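PDB 6D25: alpha-L-arabinosidase from Xanthomonas axonopodis pv. citri, which probably hydrolyses alpha-L-arabinofuranosyl side groups of arabinoxylans, including those on internally di-substituted xylose units, as a trimeric family GH51 arabinofuranosidase. Local coordinates for residues A[493-498]-A[505-510]. Residues are numbered along the deposited sequence; the frame is centred on the assembly and turned at random.
Sequences VAFKGA and VNVALP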
loop_
_atom_site.group_PDB
_atom_site.type_symbol
_atom_site.label_atom_id
_atom_site.label_comp_id
_atom_site.label_asym_id
_atom_site.label_seq_id
_atom_site.Cartn_x
_atom_site.Cartn_y
_atom_site.Cartn_z
ATOM N N VAL A 493 3.036 27.750 -45.519
ATOM C CA VAL A 493 3.291 28.881 -46.391
ATOM C C VAL A 493 2.016 29.722 -46.487
ATOM O O VAL A 493 0.924 29.253 -46.081
ATOM C CB VAL A 493 3.740 28.399 -47.788
ATOM C CG1 VAL A 493 5.044 27.629 -47.730
ATOM C CG2 VAL A 493 2.616 27.623 -48.528
ATOM N N ALA A 494 2.146 30.917 -47.051
ATOM C CA ALA A 494 0.989 31.789 -47.241
ATOM C C ALA A 494 -0.073 31.088 -48.097
ATOM O O ALA A 494 0.242 30.464 -49.098
ATOM C CB ALA A 494 1.401 33.118 -47.843
ATOM N N PHE A 495 -1.323 31.171 -47.674
ATOM C CA PHE A 495 -2.440 30.576 -48.376
ATOM C C PHE A 495 -3.203 31.683 -49.106
ATOM O O PHE A 495 -3.599 32.675 -48.490
ATOM C CB PHE A 495 -3.399 29.896 -47.396
ATOM C CG PHE A 495 -4.643 29.301 -48.018
ATOM C CD1 PHE A 495 -4.542 28.342 -49.003
ATOM C CD2 PHE A 495 -5.912 29.667 -47.578
ATOM C CE1 PHE A 495 -5.680 27.769 -49.553
ATOM C CE2 PHE A 495 -7.055 29.107 -48.141
ATOM C CZ PHE A 495 -6.931 28.150 -49.122
ATOM N N LYS A 496 -3.472 31.458 -50.380
ATOM C CA LYS A 496 -4.080 32.479 -51.259
ATOM C C LYS A 496 -5.492 32.074 -51.688
ATOM O O LYS A 496 -6.056 32.774 -52.483
ATOM C CB LYS A 496 -3.145 32.716 -52.458
ATOM C CG LYS A 496 -1.922 33.511 -52.031
ATOM C CD LYS A 496 -0.615 33.169 -52.748
ATOM C CE LYS A 496 0.600 33.541 -51.886
ATOM N NZ LYS A 496 1.781 32.646 -52.063
ATOM N N GLY A 497 -6.059 30.998 -51.140
ATOM C CA GLY A 497 -7.303 30.455 -51.672
ATOM C C GLY A 497 -8.560 30.818 -50.872
ATOM O O GLY A 497 -9.616 30.251 -51.106
ATOM N N ALA A 498 -8.474 31.782 -49.943
ATOM C CA ALA A 498 -9.609 32.304 -49.229
ATOM C C ALA A 498 -9.974 33.718 -49.735
ATOM O O ALA A 498 -9.096 34.537 -49.983
ATOM C CB ALA A 498 -9.299 32.361 -47.762
ATOM N N VAL A 505 -17.160 33.705 -46.238
ATOM C CA VAL A 505 -15.789 33.340 -46.514
ATOM C C VAL A 505 -15.786 32.124 -47.454
ATOM O O VAL A 505 -16.342 31.082 -47.132
ATOM C CB VAL A 505 -14.995 33.040 -45.225
ATOM C CG1 VAL A 505 -13.567 32.641 -45.532
ATOM C CG2 VAL A 505 -14.938 34.251 -44.308
ATOM N N ASN A 506 -15.186 32.271 -48.622
ATOM C CA ASN A 506 -15.125 31.178 -49.608
ATOM C C ASN A 506 -13.684 30.670 -49.627
ATOM O O ASN A 506 -12.754 31.472 -49.735
ATOM C CB ASN A 506 -15.566 31.646 -51.010
ATOM C CG ASN A 506 -15.450 30.582 -52.097
ATOM O OD1 ASN A 506 -16.366 29.754 -52.233
ATOM N ND2 ASN A 506 -14.392 30.638 -52.926
ATOM N N VAL A 507 -13.521 29.355 -49.530
ATOM C CA VAL A 507 -12.198 28.756 -49.437
ATOM C C VAL A 507 -12.068 27.654 -50.501
ATOM O O VAL A 507 -12.842 26.707 -50.510
ATOM C CB VAL A 507 -11.970 28.170 -48.042
ATOM C CG1 VAL A 507 -10.535 27.670 -47.886
ATOM C CG2 VAL A 507 -12.298 29.149 -46.931
ATOM N N ALA A 508 -11.077 27.774 -51.353
ATOM C CA ALA A 508 -10.629 26.673 -52.227
ATOM C C ALA A 508 -9.581 25.861 -51.453
ATOM O O ALA A 508 -8.434 26.284 -51.259
ATOM C CB ALA A 508 -10.100 27.222 -53.540
ATOM N N LEU A 509 -10.024 24.730 -50.925
ATOM C CA LEU A 509 -9.246 23.951 -49.948
ATOM C C LEU A 509 -8.636 22.733 -50.649
ATOM O O LEU A 509 -9.377 21.811 -51.062
ATOM C CB LEU A 509 -10.205 23.517 -48.841
ATOM C CG LEU A 509 -9.548 22.909 -47.618
ATOM C CD1 LEU A 509 -8.537 23.871 -46.996
ATOM C CD2 LEU A 509 -10.593 22.497 -46.582
ATOM N N PRO A 510 -7.317 22.723 -50.834
ATOM C CA PRO A 510 -6.725 21.578 -51.541
ATOM C C PRO A 510 -6.879 20.264 -50.761
ATOM O O PRO A 510 -7.098 20.255 -49.526
ATOM C CB PRO A 510 -5.218 21.919 -51.679
ATOM C CG PRO A 510 -5.179 23.428 -51.543
ATOM C CD PRO A 510 -6.283 23.710 -50.532
HETATM O O HOH W 1 -11.491 31.369 -52.864
#
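Phe495 reaches across to strand 504-509 with the rim of its ring. With CG anti to the backbone N (chi1 177°), the ring edge comes up against Val507 and Ala508. The carbonyl oxygen of Ala508 sits at the ring edge, in plane, with Ala508 O 3.2 Å from Phe495 CZ. Val507 meets the same rim through one methyl, Val507 CG1, 3.8 Å from Phe495 CE2. The two side chains cross at about a right angle. Pro510 CD approaches Phe495 CE1 obliquely at 4.2 Å. One face of the ring is covered by the chain's own backbone: Gly497 N stands 3.4 Å above the plane, over its centre. The lack of a side chain at Gly497 suits this tight fold-back beside the ring and Ala508 O.

Gly497 O is gripped twice. Ala508 N donates a nearly straight hydrogen bond to it (2.9 Å, 167°). A water also donates to Gly497 O and accepts from Asn506 ND2, so it links the Gly497 carbonyl to the side-chain amide of Asn506. One residue on, Ala498 and Val507 form an antiparallel non-hydrogen-bonded pair. Their side chains share a sheet face, and Ala498 CB faces Val507 CG2 loosely at 4.5 Å. A CA-H...O contact from Ala498 CA to Asn506 O (3.3 Å) adds to the pairing.

Phe495 and Val507 both pack on Leu517 of strand 513-519. The contact sets residues 495-497, which lead into strand 498-501, against strand 504-509, the second strand of the antiparallel hairpin, within the C-terminal beta-sandwich typical of GH51 arabinofuranosidases.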